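Pyruvate kinase (Cryptosporidium parvum, PDB 6P0Y) probably catalyses the last step of glycolysis, transferring phosphate from phosphoenolpyruvate to ADP to give pyruvate and ATP, with magnesium and potassium ions. Local coordinates at residues L108-P113 with A234-Q239; S269-L274 with I290-G295; V325-M330 with C358-G363. All coordinates share one frame; numbering follows the deposited sequence.

Interaction 1. Residues L108-P113 with A234-Q239. With K (potassium ion), chain E.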
# COMPACT_ATOMS: atom_id res chain seq x y z
N LEU A 108 -18.35 2.13 -39.09
CA LEU A 108 -19.55 2.88 -39.57
C LEU A 108 -20.10 3.70 -38.40
O LEU A 108 -20.57 3.09 -37.42
CB LEU A 108 -20.60 1.91 -40.11
CG LEU A 108 -21.79 2.58 -40.81
CD1 LEU A 108 -22.39 1.69 -41.88
CD2 LEU A 108 -22.87 3.00 -39.82
N ASP A 109 -20.04 5.02 -38.51
CA ASP A 109 -20.59 5.98 -37.52
C ASP A 109 -22.00 6.38 -37.97
O ASP A 109 -22.10 7.08 -39.00
CB ASP A 109 -19.63 7.15 -37.33
CG ASP A 109 -19.91 8.02 -36.12
OD1 ASP A 109 -21.09 8.39 -35.92
OD2 ASP A 109 -18.96 8.34 -35.39
N THR A 110 -23.03 5.95 -37.24
CA THR A 110 -24.47 6.08 -37.61
C THR A 110 -24.89 7.55 -37.58
O THR A 110 -24.35 8.31 -36.75
CB THR A 110 -25.37 5.27 -36.67
OG1 THR A 110 -25.22 5.79 -35.35
CG2 THR A 110 -25.05 3.79 -36.68
N LYS A 111 -25.81 7.94 -38.46
CA LYS A 111 -26.43 9.30 -38.48
C LYS A 111 -27.20 9.49 -37.18
O LYS A 111 -26.92 10.46 -36.45
CB LYS A 111 -27.34 9.47 -39.70
CG LYS A 111 -27.90 10.87 -39.90
CD LYS A 111 -28.49 11.08 -41.29
CE LYS A 111 -29.00 12.49 -41.52
NZ LYS A 111 -30.45 12.51 -41.82
N GLY A 112 -28.13 8.57 -36.90
CA GLY A 112 -28.95 8.57 -35.67
C GLY A 112 -29.86 9.79 -35.59
O GLY A 112 -30.14 10.43 -36.61
N PRO A 113 -30.31 10.17 -34.38
CA PRO A 113 -31.27 11.26 -34.21
C PRO A 113 -30.66 12.67 -34.23
O PRO A 113 -31.13 13.51 -33.49
CB PRO A 113 -31.86 10.93 -32.84
CG PRO A 113 -30.70 10.35 -32.07
CD PRO A 113 -29.93 9.55 -33.10
N ALA A 234 -20.15 2.57 -34.71
CA ALA A 234 -20.09 3.69 -33.74
C ALA A 234 -21.51 4.24 -33.56
O ALA A 234 -21.92 5.10 -34.36
CB ALA A 234 -19.12 4.75 -34.21
N LEU A 235 -22.23 3.73 -32.56
CA LEU A 235 -23.69 3.95 -32.36
C LEU A 235 -23.90 5.34 -31.75
O LEU A 235 -23.58 5.52 -30.56
CB LEU A 235 -24.23 2.83 -31.47
CG LEU A 235 -25.72 2.53 -31.61
CD1 LEU A 235 -26.09 2.18 -33.05
CD2 LEU A 235 -26.12 1.39 -30.67
N SER A 236 -24.42 6.29 -32.54
CA SER A 236 -24.58 7.71 -32.15
C SER A 236 -25.73 7.87 -31.15
O SER A 236 -26.74 7.15 -31.29
CB SER A 236 -24.78 8.58 -33.36
OG SER A 236 -23.59 8.65 -34.13
N PHE A 237 -25.54 8.76 -30.17
CA PHE A 237 -26.55 9.20 -29.17
C PHE A 237 -27.15 8.01 -28.41
O PHE A 237 -28.39 7.98 -28.25
CB PHE A 237 -27.65 10.01 -29.86
CG PHE A 237 -27.20 11.33 -30.44
CD1 PHE A 237 -27.21 12.49 -29.68
CD2 PHE A 237 -26.80 11.41 -31.77
CE1 PHE A 237 -26.80 13.70 -30.22
CE2 PHE A 237 -26.40 12.63 -32.31
CZ PHE A 237 -26.40 13.77 -31.54
N VAL A 238 -26.31 7.09 -27.93
CA VAL A 238 -26.75 5.95 -27.06
C VAL A 238 -27.16 6.54 -25.71
O VAL A 238 -26.41 7.38 -25.19
CB VAL A 238 -25.67 4.86 -26.92
CG1 VAL A 238 -26.00 3.88 -25.81
CG2 VAL A 238 -25.46 4.12 -28.23
N GLN A 239 -28.31 6.12 -25.18
CA GLN A 239 -28.95 6.74 -23.98
C GLN A 239 -29.18 5.72 -22.86
O GLN A 239 -29.44 6.17 -21.73
CB GLN A 239 -30.27 7.40 -24.38
CG GLN A 239 -30.08 8.64 -25.23
CD GLN A 239 -31.37 9.40 -25.43
OE1 GLN A 239 -31.37 10.57 -25.81
NE2 GLN A 239 -32.49 8.74 -25.17
K K E . -22.64 10.50 -37.15
O HOH W 1 -27.39 6.08 -33.88
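D109 and A234 pair as parallel neighbours where two adjoining strands of the TIM barrel end, 105-109 and 232-235. The tight part lies here and in the loop just beyond. The backbone rungs are A234 N to L108 O, 2.8 Å, and T110 N to A234 O, 3.2 Å. The CB of A234 packs against the side chain of D109. After these rungs the bonding passes to side chains. T110 and S236 hold each other twice. The N-H of S236 runs nearly straight, at 171°, to T110 OG1 over 3.0 Å. In return the hydroxyl of S236 donates to T110 O, 2.7 Å away and tilted 24° from that carbonyl plane. T110 sets OG1 between its own backbone N and carbonyl carbon (chi1 62°), which brings it to S236 N. The same OG1 donates to a water, and the water bridges back to S236 O.

A potassium ion is bound beside this clasp. D109 OD1 binds it at 2.9 Å and T110 O at 2.8 Å. N76 and S78 complete the four protein ligands. T110 O therefore serves both the metal and the S236 hydroxyl. The other carboxylate oxygen of D109, OD2, forms a salt bridge with R74, a residue of the ADP site.

The far end is looser. K111 and G112 are partly exposed, and K111 turns away from 234-239. F237 is also partly exposed, and of 108-113 it meets P113 alone. The two side chains pass antiparallel to each other, with P113 CG 3.8 Å from F237 CB.

Interaction 2. Residues S269-L274 with I290-G295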
# COMPACT_ATOMS: atom_id res chain seq x y z
N SER A 269 -20.60 2.43 -28.29
CA SER A 269 -21.67 3.38 -27.89
C SER A 269 -21.08 4.77 -27.71
O SER A 269 -20.11 4.90 -26.95
CB SER A 269 -22.38 2.91 -26.65
OG SER A 269 -23.01 1.65 -26.87
N LYS A 270 -21.61 5.76 -28.42
CA LYS A 270 -21.21 7.19 -28.29
C LYS A 270 -22.09 7.85 -27.23
O LYS A 270 -23.33 7.85 -27.40
CB LYS A 270 -21.32 7.89 -29.65
CG LYS A 270 -20.31 7.42 -30.69
CD LYS A 270 -20.63 7.88 -32.09
CE LYS A 270 -20.47 9.38 -32.27
NZ LYS A 270 -21.06 9.83 -33.55
N ILE A 271 -21.48 8.38 -26.16
CA ILE A 271 -22.16 9.17 -25.10
C ILE A 271 -22.14 10.64 -25.54
O ILE A 271 -21.07 11.27 -25.42
CB ILE A 271 -21.48 8.96 -23.73
CG1 ILE A 271 -21.30 7.48 -23.38
CG2 ILE A 271 -22.24 9.71 -22.64
CD1 ILE A 271 -22.59 6.70 -23.23
N GLU A 272 -23.27 11.15 -26.05
CA GLU A 272 -23.37 12.50 -26.66
C GLU A 272 -24.34 13.41 -25.89
O GLU A 272 -24.54 14.55 -26.34
CB GLU A 272 -23.83 12.40 -28.12
CG GLU A 272 -22.93 11.56 -29.00
CD GLU A 272 -23.15 11.74 -30.49
OE1 GLU A 272 -23.10 12.89 -30.96
OE2 GLU A 272 -23.40 10.74 -31.18
N ASN A 273 -24.91 12.94 -24.77
CA ASN A 273 -25.85 13.75 -23.95
C ASN A 273 -25.84 13.26 -22.49
O ASN A 273 -25.23 12.21 -22.22
CB ASN A 273 -27.26 13.74 -24.56
CG ASN A 273 -27.91 12.37 -24.61
OD1 ASN A 273 -27.45 11.42 -23.98
ND2 ASN A 273 -29.00 12.26 -25.35
N LEU A 274 -26.51 14.00 -21.60
CA LEU A 274 -26.53 13.74 -20.14
C LEU A 274 -27.24 12.41 -19.86
O LEU A 274 -26.80 11.71 -18.92
CB LEU A 274 -27.22 14.91 -19.42
CG LEU A 274 -27.36 14.79 -17.90
CD1 LEU A 274 -26.03 14.52 -17.22
CD2 LEU A 274 -28.01 16.04 -17.33
N ILE A 290 -16.56 2.29 -25.88
CA ILE A 290 -17.21 3.60 -25.59
C ILE A 290 -16.46 4.70 -26.35
O ILE A 290 -15.23 4.62 -26.43
CB ILE A 290 -17.25 3.87 -24.08
CG1 ILE A 290 -18.20 2.92 -23.35
CG2 ILE A 290 -17.57 5.33 -23.80
CD1 ILE A 290 -19.66 3.07 -23.74
N MET A 291 -17.20 5.68 -26.86
CA MET A 291 -16.68 6.85 -27.61
C MET A 291 -17.22 8.12 -26.94
O MET A 291 -18.46 8.22 -26.79
CB MET A 291 -17.15 6.78 -29.06
CG MET A 291 -16.34 7.62 -30.03
SD MET A 291 -16.71 7.27 -31.78
CE MET A 291 -16.51 5.49 -31.82
N VAL A 292 -16.35 9.04 -26.52
CA VAL A 292 -16.75 10.33 -25.89
C VAL A 292 -16.04 11.48 -26.59
O VAL A 292 -14.83 11.36 -26.84
CB VAL A 292 -16.48 10.34 -24.37
CG1 VAL A 292 -17.33 9.32 -23.64
CG2 VAL A 292 -15.00 10.14 -24.06
N ALA A 293 -16.79 12.55 -26.90
CA ALA A 293 -16.28 13.82 -27.46
C ALA A 293 -16.70 14.98 -26.55
O ALA A 293 -17.91 15.05 -26.18
CB ALA A 293 -16.79 14.01 -28.86
N ARG A 294 -15.75 15.84 -26.19
CA ARG A 294 -15.97 17.08 -25.39
C ARG A 294 -17.02 17.95 -26.10
O ARG A 294 -17.89 18.51 -25.40
CB ARG A 294 -14.64 17.83 -25.22
CG ARG A 294 -14.72 19.04 -24.32
CD ARG A 294 -13.34 19.49 -23.89
NE ARG A 294 -12.53 19.90 -25.03
CZ ARG A 294 -11.25 19.57 -25.22
NH1 ARG A 294 -10.60 18.82 -24.35
NH2 ARG A 294 -10.62 20.01 -26.30
N GLY A 295 -16.93 18.05 -27.43
CA GLY A 295 -17.81 18.87 -28.28
C GLY A 295 -19.28 18.47 -28.18
O GLY A 295 -20.12 19.37 -28.32
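The side chains of K270 and M291 run alongside each other off neighbouring parallel strands of the TIM barrel. K270 CG rests 3.6 Å from M291 CB, and 3.8 Å from the sulfur, M291 SD. M291 sends its CG anti to the backbone N (chi1 -160°) and continues extended to the sulfur, which brings SD beside CG and CD of the lysine. The polar end of K270 leads away from M291.

Two backbone bonds hold the strands in register. M291 N donates to S269 O at 3.0 Å. I271 N donates to M291 O at 3.1 Å and approaches it almost in line with the carbonyl. The CA of K270 also points its hydrogen at M291 O, so that oxygen has two contacts from 269-274.

Residues on the other face pack more openly. I290 CD1 reaches back to S269 CB at 4.0 Å. I271 CB meets V292 CG1 at 4.2 Å, and I271 CG1 lies near I290 CG2.

The next shell positions the lysine. K270 NZ forms a salt bridge with E272 OE2, long at 3.5 Å. It also hydrogen-bonds to S236 OG, just past strand 232-235, and forms a salt bridge with D109 of strand 105-109. E272 OE2 in turn accepts the N-H of F237. S269 OG is hydrogen-bonded to S287.

Helices 280-286 and 306-320 flank the S269, I271, I290 and V292 face. On the K270 and M291 face, A234 of strand 232-235 touches both side chains, and A327 packs on M291.

Interaction 3. Residues V325-M330 with C358-G363. With ADP (adenosine-5'-diphosphate), chain C.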
# COMPACT_ATOMS: atom_id res chain seq x y z
N VAL A 325 -12.58 5.52 -26.55
CA VAL A 325 -12.06 6.45 -27.59
C VAL A 325 -12.36 7.88 -27.13
O VAL A 325 -13.54 8.18 -26.88
CB VAL A 325 -12.72 6.18 -28.95
CG1 VAL A 325 -12.14 7.07 -30.04
CG2 VAL A 325 -12.65 4.72 -29.35
N THR A 326 -11.33 8.72 -27.04
CA THR A 326 -11.48 10.20 -26.98
C THR A 326 -11.70 10.69 -28.41
O THR A 326 -10.71 10.77 -29.16
CB THR A 326 -10.28 10.87 -26.29
OG1 THR A 326 -10.28 10.46 -24.92
CG2 THR A 326 -10.33 12.38 -26.35
N ALA A 327 -12.96 10.97 -28.77
CA ALA A 327 -13.41 11.37 -30.13
C ALA A 327 -13.30 12.88 -30.31
O ALA A 327 -13.50 13.35 -31.44
CB ALA A 327 -14.82 10.90 -30.36
N THR A 328 -13.00 13.62 -29.23
CA THR A 328 -12.71 15.07 -29.24
C THR A 328 -11.79 15.38 -30.43
O THR A 328 -10.77 14.68 -30.60
CB THR A 328 -12.06 15.52 -27.92
OG1 THR A 328 -12.96 15.19 -26.85
CG2 THR A 328 -11.74 16.99 -27.87
N GLN A 329 -12.16 16.38 -31.24
CA GLN A 329 -11.27 17.01 -32.25
C GLN A 329 -10.29 17.90 -31.48
O GLN A 329 -10.73 18.94 -30.95
CB GLN A 329 -12.10 17.78 -33.28
CG GLN A 329 -11.26 18.42 -34.39
CD GLN A 329 -12.10 19.00 -35.50
OE1 GLN A 329 -12.58 18.29 -36.39
NE2 GLN A 329 -12.28 20.31 -35.48
N MET A 330 -9.02 17.49 -31.40
CA MET A 330 -8.00 18.07 -30.49
C MET A 330 -6.91 18.82 -31.26
O MET A 330 -6.13 19.54 -30.60
CB MET A 330 -7.36 16.97 -29.63
CG MET A 330 -8.31 16.42 -28.58
SD MET A 330 -7.47 15.40 -27.35
CE MET A 330 -7.30 13.86 -28.25
N CYS A 358 -7.59 5.10 -27.36
CA CYS A 358 -7.80 5.45 -28.78
C CYS A 358 -8.11 6.95 -28.90
O CYS A 358 -8.86 7.46 -28.05
CB CYS A 358 -8.93 4.60 -29.34
SG CYS A 358 -8.95 4.46 -31.14
N VAL A 359 -7.54 7.61 -29.90
CA VAL A 359 -7.80 9.04 -30.24
C VAL A 359 -8.41 9.08 -31.64
O VAL A 359 -8.39 8.04 -32.32
CB VAL A 359 -6.53 9.90 -30.13
CG1 VAL A 359 -6.12 10.11 -28.68
CG2 VAL A 359 -5.36 9.33 -30.92
N MET A 360 -8.97 10.23 -32.05
CA MET A 360 -9.71 10.35 -33.33
C MET A 360 -9.39 11.68 -34.02
O MET A 360 -9.42 12.73 -33.33
CB MET A 360 -11.22 10.24 -33.11
CG MET A 360 -12.01 10.06 -34.40
SD MET A 360 -13.72 9.56 -34.10
CE MET A 360 -14.52 11.15 -34.04
N LEU A 361 -9.14 11.63 -35.32
CA LEU A 361 -9.04 12.81 -36.22
C LEU A 361 -10.33 12.88 -37.05
O LEU A 361 -10.75 11.85 -37.60
CB LEU A 361 -7.80 12.65 -37.10
CG LEU A 361 -6.48 12.64 -36.33
CD1 LEU A 361 -5.47 11.72 -36.99
CD2 LEU A 361 -5.90 14.04 -36.19
N SER A 362 -10.94 14.07 -37.09
CA SER A 362 -12.23 14.36 -37.77
C SER A 362 -11.97 15.25 -38.99
O SER A 362 -11.59 14.70 -40.04
CB SER A 362 -13.21 14.96 -36.80
OG SER A 362 -13.59 14.00 -35.82
N GLY A 363 -12.12 16.57 -38.85
CA GLY A 363 -11.84 17.55 -39.91
C GLY A 363 -10.39 17.51 -40.37
O GLY A 363 -10.15 17.77 -41.57
PB ADP C . -19.33 16.26 -38.26
O1B ADP C . -20.57 16.38 -39.13
O2B ADP C . -18.49 17.54 -38.45
O3B ADP C . -19.61 15.97 -36.82
PA ADP C . -16.97 14.64 -38.72
O1A ADP C . -16.75 13.46 -39.64
O2A ADP C . -16.65 14.46 -37.29
O3A ADP C . -18.50 15.06 -38.90
O5' ADP C . -16.26 15.95 -39.33
C5' ADP C . -15.34 16.05 -40.43
C4' ADP C . -15.90 16.93 -41.53
O4' ADP C . -15.38 16.48 -42.80
C3' ADP C . -17.42 16.95 -41.68
O3' ADP C . -17.99 18.03 -40.96
C2' ADP C . -17.62 17.15 -43.18
O2' ADP C . -17.56 18.53 -43.53
C1' ADP C . -16.42 16.37 -43.75
N9 ADP C . -16.68 14.95 -43.99
C8 ADP C . -16.55 13.92 -43.10
N7 ADP C . -16.86 12.74 -43.59
C5 ADP C . -17.22 13.02 -44.90
C6 ADP C . -17.66 12.20 -45.96
N6 ADP C . -17.79 10.87 -45.88
N1 ADP C . -17.96 12.80 -47.14
C2 ADP C . -17.82 14.12 -47.24
N3 ADP C . -17.40 14.99 -46.32
C4 ADP C . -17.12 14.38 -45.16
O HOH W 2 -11.85 13.93 -33.63
O HOH W 3 -8.18 15.18 -33.19
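M360 and A327 meet near the C-terminal ends of strands 324-326 and 358-361, the last two of the TIM barrel. Helix 342-353 connects these strands in a beta-alpha-beta unit. M360 leaves its strand with CG anti to the backbone N (chi1 -168°). The chain bends at its last torsion, which brings the methyl CE to A327 CB, 3.7 Å away, and close to A327 O. One rung back, V325 CG2 lies alongside C358 CB at 3.7 Å. Both side chains point to the same face of the sheet. T326 N donates to C358 O at 3.0 Å. Toward the helices, M330 lies roughly perpendicular to V359, with M330 CE 4.0 Å from V359 CG1.

Q329 has an extended chain that carries its amide to the start of the helix after strand 358-361. Its amide oxygen OE1 takes the N-H of G363 at 3.0 Å, and the donor is tilted 30° from the amide carbonyl plane. G363 starts helix 363-366.

Water joins the loops elsewhere. One molecule donates to A327 O and to M360 O and accepts from S362 OG. A second accepts from M330 N and donates to M360 O. The carbonyl of M360 thus receives two water bonds.

S362 CB comes within 3.5 Å of the ADP oxygen O2A, and G363 N is 3.6 Å from ADP C5'. The S362 side chain is about 4 Å from a magnesium ion. The Q329 bond and the bridging water, which is held by the S362 hydroxyl, would help fix the S362-G363 helix start beside the alpha-phosphate of the nucleotide.

The three contacts join strand pairs three-four, five-six and seven-eight of one closed parallel barrel, all at the C-terminal strand ends where potassium and ADP bind. Interactions 1 and 2 have centres 10 Å apart and meet at K270. Its NZ is 2.8 Å from both D109 OD1 and S236 OG. Interactions 2 and 3 have centres 11 Å apart and share probable backbone bonds: A327 N to V292 O, 2.7 Å, and V325 N to I290 O, 2.8 Å. Interactions 1 and 3 do not touch. Both lie near the ADP site: the D109 side chain is about 7 Å from ADP (nearest atoms), and R74, which binds ADP, is near both D109 and M360.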